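Local structure of putative sulfurtransferase dsrE (Allochromatium vinosum, 2HY5) at residues 19-24 with 65-70; 26-31 with 69-74. The protein is of unknown exact function but probably acts as a sulfurtransferase, carrying sulfur as a cysteine persulfide, and could take part in the oxidation of intracellular sulfur. All coordinates share one frame; numbering follows the deposited sequence.

Interaction 1. Residues 19-24 with 65-70; sequences SAYQFA and AELAEQ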
loop_
_atom_site.group_PDB
_atom_site.type_symbol
_atom_site.label_atom_id
_atom_site.label_comp_id
_atom_site.label_asym_id
_atom_site.label_seq_id
_atom_site.Cartn_x
_atom_site.Cartn_y
_atom_site.Cartn_z
ATOM N N SER A 19 -7.849 -12.512 -3.099
ATOM C CA SER A 19 -6.995 -13.680 -2.922
ATOM C C SER A 19 -7.489 -14.509 -1.743
ATOM O O SER A 19 -7.516 -15.741 -1.806
ATOM C CB SER A 19 -5.549 -13.247 -2.686
ATOM O OG SER A 19 -5.041 -12.580 -3.825
ATOM N N ALA A 20 -7.876 -13.826 -0.672
ATOM C CA ALA A 20 -8.367 -14.500 0.524
ATOM C C ALA A 20 -9.659 -15.236 0.204
ATOM O O ALA A 20 -9.882 -16.350 0.672
ATOM C CB ALA A 20 -8.594 -13.484 1.641
ATOM N N TYR A 21 -10.514 -14.607 -0.593
ATOM C CA TYR A 21 -11.777 -15.224 -0.980
ATOM C C TYR A 21 -11.539 -16.506 -1.779
ATOM O O TYR A 21 -12.120 -17.557 -1.482
ATOM C CB TYR A 21 -12.613 -14.257 -1.818
ATOM C CG TYR A 21 -13.821 -14.927 -2.423
ATOM C CD1 TYR A 21 -14.966 -15.167 -1.661
ATOM C CD2 TYR A 21 -13.786 -15.400 -3.731
ATOM C CE1 TYR A 21 -16.045 -15.868 -2.194
ATOM C CE2 TYR A 21 -14.851 -16.106 -4.269
ATOM C CZ TYR A 21 -15.979 -16.337 -3.498
ATOM O OH TYR A 21 -17.032 -17.035 -4.043
ATOM N N GLN A 22 -10.687 -16.422 -2.798
ATOM C CA GLN A 22 -10.403 -17.592 -3.627
ATOM C C GLN A 22 -9.753 -18.702 -2.808
ATOM O O GLN A 22 -10.019 -19.879 -3.036
ATOM C CB GLN A 22 -9.509 -17.209 -4.817
ATOM C CG GLN A 22 -10.118 -16.145 -5.735
ATOM C CD GLN A 22 -11.387 -16.602 -6.443
ATOM O OE1 GLN A 22 -12.180 -15.784 -6.924
ATOM N NE2 GLN A 22 -11.576 -17.908 -6.526
ATOM N N PHE A 23 -8.905 -18.330 -1.856
ATOM C CA PHE A 23 -8.252 -19.321 -0.996
ATOM C C PHE A 23 -9.306 -19.999 -0.121
ATOM O O PHE A 23 -9.338 -21.222 -0.000
ATOM C CB PHE A 23 -7.217 -18.659 -0.085
ATOM C CG PHE A 23 -6.481 -19.631 0.795
ATOM C CD1 PHE A 23 -5.300 -20.224 0.361
ATOM C CD2 PHE A 23 -6.984 -19.976 2.045
ATOM C CE1 PHE A 23 -4.630 -21.150 1.159
ATOM C CE2 PHE A 23 -6.324 -20.902 2.854
ATOM C CZ PHE A 23 -5.144 -21.491 2.411
ATOM N N ALA A 24 -10.163 -19.188 0.493
ATOM C CA ALA A 24 -11.215 -19.702 1.361
ATOM C C ALA A 24 -12.129 -20.652 0.612
ATOM O O ALA A 24 -12.439 -21.742 1.100
ATOM C CB ALA A 24 -12.032 -18.554 1.935
ATOM N N ALA A 65 -20.359 -12.538 1.536
ATOM C CA ALA A 65 -21.595 -12.843 2.248
ATOM C C ALA A 65 -22.231 -14.137 1.749
ATOM O O ALA A 65 -22.765 -14.921 2.541
ATOM C CB ALA A 65 -22.577 -11.691 2.108
ATOM N N GLU A 66 -22.175 -14.361 0.439
ATOM C CA GLU A 66 -22.739 -15.573 -0.144
ATOM C C GLU A 66 -21.937 -16.786 0.317
ATOM O O GLU A 66 -22.500 -17.843 0.607
ATOM C CB GLU A 66 -22.731 -15.479 -1.672
ATOM C CG GLU A 66 -23.595 -14.349 -2.213
ATOM C CD GLU A 66 -23.472 -14.173 -3.713
ATOM O OE1 GLU A 66 -22.344 -13.940 -4.195
ATOM O OE2 GLU A 66 -24.503 -14.265 -4.411
ATOM N N LEU A 67 -20.621 -16.630 0.393
ATOM C CA LEU A 67 -19.770 -17.726 0.831
ATOM C C LEU A 67 -20.063 -18.039 2.294
ATOM O O LEU A 67 -20.131 -19.202 2.692
ATOM C CB LEU A 67 -18.296 -17.356 0.680
ATOM C CG LEU A 67 -17.339 -18.535 0.851
ATOM C CD1 LEU A 67 -17.492 -19.482 -0.329
ATOM C CD2 LEU A 67 -15.903 -18.028 0.948
ATOM N N ALA A 68 -20.246 -16.993 3.093
ATOM C CA ALA A 68 -20.530 -17.162 4.513
ATOM C C ALA A 68 -21.870 -17.869 4.719
ATOM O O ALA A 68 -22.016 -18.689 5.626
ATOM C CB ALA A 68 -20.534 -15.798 5.217
ATOM N N GLU A 69 -22.842 -17.555 3.869
ATOM C CA GLU A 69 -24.163 -18.169 3.969
ATOM C C GLU A 69 -24.070 -19.660 3.661
ATOM O O GLU A 69 -24.557 -20.498 4.425
ATOM C CB GLU A 69 -25.133 -17.498 2.993
ATOM C CG GLU A 69 -26.526 -18.118 2.962
ATOM C CD GLU A 69 -27.259 -17.998 4.287
ATOM O OE1 GLU A 69 -27.384 -16.865 4.799
ATOM O OE2 GLU A 69 -27.720 -19.033 4.813
ATOM N N GLN A 70 -23.419 -19.979 2.549
ATOM C CA GLN A 70 -23.258 -21.362 2.112
ATOM C C GLN A 70 -22.466 -22.247 3.070
ATOM O O GLN A 70 -22.824 -23.406 3.280
ATOM C CB GLN A 70 -22.596 -21.393 0.733
ATOM C CG GLN A 70 -22.228 -22.784 0.244
ATOM C CD GLN A 70 -21.661 -22.768 -1.160
ATOM O OE1 GLN A 70 -21.145 -21.744 -1.619
ATOM N NE2 GLN A 70 -21.733 -23.905 -1.845
#
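The phenol ring of Y21 is the flat group that meets L67, and it does so along its CD1-CE1 side. Methyl CD2 of L67 comes in obliquely there, with Y21 CE1 3.8 Å from L67 CD2. L67 CB lies 3.9 Å from Y21 CE1, so that the leucine touches the ring through its CB as well as a methyl. Across the ring, the rim is met in its own plane by the side-chain amide oxygen of the next residue: Q22 OE1 lies 3.6 Å from Y21 CD2, where it probably faces the slightly positive C-H edge.

With CG anti to the backbone N (chi1 171°), the ring runs out from its helix and over to the leucine, although the CB bond itself does not aim there. One turn on, A24 directs its methyl at the same target, and A24 CB and L67 CD2 are 4.0 Å apart. Y21 and A24 thus form a shallow notch for one leucine branch. Alanine suits a place where the partner comes close to the backbone, and leucine is long enough to help span the 8.6 Å between Y21 CA and L67 CA. The contact is wholly apolar and small, burying 132 Å².

Helices 16-29 and 60-71 belong to successive beta-alpha-beta crossovers, joining strand 2-7 to 33-39 and 33-39 to 75-78, and pack side by side over the parallel sheet. A20 and A24 reach down to strand 2-7, while L67 and A68 touch L73 in the loop after helix 60-71. On another flank of helix 16-29, F23 meets F3 of strand 2-7 edge-to-face and, in the same manner, F88 of the neighbouring DsrH chain, linking this helix to both sheet and subunit interface.

Interaction 2. Residues 26-31 with 69-74; sequences AALEKG and EQYELD
L28 and Y71 make a CH-pi contact: L28 CB stands over one face of the phenol ring, 3.7 Å from its centroid and 16° off the normal. Y71 CG lies beside the backbone N, opposite the carbonyl carbon (chi1 -66°), which lays the ring against L28. The two side chains slide past each other in opposite directions, which brings the leucine tip back over the root of the ring, with L28 CD1 3.7 Å from Y71 CG. A branched aliphatic chain suits this flat partner, spreading along it.

Purely aliphatic packing continues inward, where L28 and L73 meet tip to tip, their CD1 methyls 4.0 Å apart.

The polar link is one water. In the ring plane at its edge, it donates to E29 OE2 at 2.7 Å and is hydrogen-bonded to Y71 OH at 2.8 Å. The extended E29 chain, its carboxylate turned 52° from the ring, crosses near the hydroxyl. A leucine in place of Y71 would probably strip L28 of its aromatic cover and leave the water bound to E29 without its second mate.

Helix 16-29 closes in a Schellman motif at G31, whose positive phi would jam a side chain against the preceding carbonyl. The contact joins the C-terminal ends of the two crossover helices. Beneath, L28 and L73 both rest on I34 of strand 33-39, and D74 leads into strand 75-78, with salt bridges to R36 and R108.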
loop_
_atom_site.group_PDB
_atom_site.type_symbol
_atom_site.label_atom_id
_atom_site.label_comp_id
_atom_site.label_asym_id
_atom_site.label_seq_id
_atom_site.Cartn_x
_atom_site.Cartn_y
_atom_site.Cartn_z
ATOM N N ALA A 26 -11.552 -22.341 -2.094
ATOM C CA ALA A 26 -10.846 -23.565 -2.450
ATOM C C ALA A 26 -10.663 -24.483 -1.244
ATOM O O ALA A 26 -10.772 -25.706 -1.361
ATOM C CB ALA A 26 -9.489 -23.225 -3.064
ATOM N N ALA A 27 -10.385 -23.890 -0.088
ATOM C CA ALA A 27 -10.183 -24.655 1.134
ATOM C C ALA A 27 -11.497 -25.292 1.571
ATOM O O ALA A 27 -11.528 -26.451 1.977
ATOM C CB ALA A 27 -9.656 -23.746 2.226
ATOM N N LEU A 28 -12.577 -24.524 1.480
ATOM C CA LEU A 28 -13.893 -25.013 1.872
ATOM C C LEU A 28 -14.379 -26.142 0.979
ATOM O O LEU A 28 -15.026 -27.079 1.453
ATOM C CB LEU A 28 -14.896 -23.857 1.867
ATOM C CG LEU A 28 -14.649 -22.862 3.001
ATOM C CD1 LEU A 28 -15.403 -21.575 2.740
ATOM C CD2 LEU A 28 -15.068 -23.484 4.320
ATOM N N GLU A 29 -14.061 -26.069 -0.310
ATOM C CA GLU A 29 -14.483 -27.113 -1.241
ATOM C C GLU A 29 -13.706 -28.404 -0.997
ATOM O O GLU A 29 -14.143 -29.484 -1.398
ATOM C CB GLU A 29 -14.305 -26.643 -2.688
ATOM C CG GLU A 29 -15.090 -25.377 -2.987
ATOM C CD GLU A 29 -15.121 -25.007 -4.457
ATOM O OE1 GLU A 29 -14.131 -25.269 -5.174
ATOM O OE2 GLU A 29 -16.137 -24.425 -4.891
ATOM N N LYS A 30 -12.563 -28.283 -0.327
ATOM C CA LYS A 30 -11.722 -29.434 0.002
ATOM C C LYS A 30 -12.154 -30.076 1.318
ATOM O O LYS A 30 -11.613 -31.107 1.719
ATOM C CB LYS A 30 -10.258 -29.012 0.118
ATOM C CG LYS A 30 -9.502 -28.971 -1.196
ATOM C CD LYS A 30 -8.098 -28.432 -0.970
ATOM C CE LYS A 30 -7.198 -28.705 -2.152
ATOM N NZ LYS A 30 -6.962 -30.162 -2.326
ATOM N N GLY A 31 -13.114 -29.457 1.997
ATOM C CA GLY A 31 -13.588 -30.001 3.257
ATOM C C GLY A 31 -12.897 -29.439 4.482
ATOM O O GLY A 31 -13.186 -29.854 5.606
ATOM N N GLU A 69 -22.842 -17.555 3.869
ATOM C CA GLU A 69 -24.163 -18.169 3.969
ATOM C C GLU A 69 -24.070 -19.660 3.661
ATOM O O GLU A 69 -24.557 -20.498 4.425
ATOM C CB GLU A 69 -25.133 -17.498 2.993
ATOM C CG GLU A 69 -26.526 -18.118 2.962
ATOM C CD GLU A 69 -27.259 -17.998 4.287
ATOM O OE1 GLU A 69 -27.384 -16.865 4.799
ATOM O OE2 GLU A 69 -27.720 -19.033 4.813
ATOM N N GLN A 70 -23.419 -19.979 2.549
ATOM C CA GLN A 70 -23.258 -21.362 2.112
ATOM C C GLN A 70 -22.466 -22.247 3.070
ATOM O O GLN A 70 -22.824 -23.406 3.280
ATOM C CB GLN A 70 -22.596 -21.393 0.733
ATOM C CG GLN A 70 -22.228 -22.784 0.244
ATOM C CD GLN A 70 -21.661 -22.768 -1.160
ATOM O OE1 GLN A 70 -21.145 -21.744 -1.619
ATOM N NE2 GLN A 70 -21.733 -23.905 -1.845
ATOM N N TYR A 71 -21.400 -21.707 3.652
ATOM C CA TYR A 71 -20.563 -22.479 4.562
ATOM C C TYR A 71 -20.670 -22.098 6.036
ATOM O O TYR A 71 -19.937 -22.635 6.871
ATOM C CB TYR A 71 -19.095 -22.394 4.118
ATOM C CG TYR A 71 -18.807 -23.064 2.790
ATOM C CD1 TYR A 71 -18.873 -22.349 1.592
ATOM C CD2 TYR A 71 -18.479 -24.419 2.732
ATOM C CE1 TYR A 71 -18.620 -22.971 0.369
ATOM C CE2 TYR A 71 -18.223 -25.046 1.524
ATOM C CZ TYR A 71 -18.295 -24.320 0.346
ATOM O OH TYR A 71 -18.036 -24.945 -0.849
ATOM N N GLU A 72 -21.578 -21.182 6.357
ATOM C CA GLU A 72 -21.780 -20.732 7.734
ATOM C C GLU A 72 -20.477 -20.243 8.369
ATOM O O GLU A 72 -20.070 -20.714 9.433
ATOM C CB GLU A 72 -22.378 -21.864 8.578
ATOM C CG GLU A 72 -23.734 -22.352 8.079
ATOM C CD GLU A 72 -24.399 -23.329 9.033
ATOM O OE1 GLU A 72 -24.628 -22.955 10.203
ATOM O OE2 GLU A 72 -24.701 -24.468 8.615
ATOM N N LEU A 73 -19.835 -19.287 7.708
ATOM C CA LEU A 73 -18.572 -18.741 8.185
ATOM C C LEU A 73 -18.745 -17.627 9.213
ATOM O O LEU A 73 -19.692 -16.846 9.147
ATOM C CB LEU A 73 -17.759 -18.202 7.008
ATOM C CG LEU A 73 -17.443 -19.161 5.857
ATOM C CD1 LEU A 73 -16.733 -18.388 4.756
ATOM C CD2 LEU A 73 -16.582 -20.318 6.350
ATOM N N ASP A 74 -17.817 -17.572 10.163
ATOM C CA ASP A 74 -17.826 -16.542 11.193
ATOM C C ASP A 74 -16.912 -15.427 10.681
ATOM O O ASP A 74 -15.688 -15.533 10.740
ATOM C CB ASP A 74 -17.304 -17.116 12.516
ATOM C CG ASP A 74 -17.344 -16.106 13.653
ATOM O OD1 ASP A 74 -18.259 -15.257 13.668
ATOM O OD2 ASP A 74 -16.466 -16.171 14.541
HETATM O O HOH W 1 -18.064 -23.461 -3.272
#

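Both interactions join the same two helices, 16-29 and 60-71, with their centres about 7 Å apart, on the same side of the chain's centre. Interaction 1 takes the middle of helix 16-29 and the later part of helix 60-71; interaction 2 follows along both helices to their C-terminal ends, sharing E69 and Q70. They merge at L67 CD2, which packs 3.9 Å from L73 CD1 and 4.0 Å from L28 CD1, while A68 O probably accepts a hydrogen bond from L73 N. The result is one continuous apolar seam between successive beta-alpha-beta connections of the parallel sheet, away from the probable persulfide cysteine, C78, and becoming more exposed toward the helix ends.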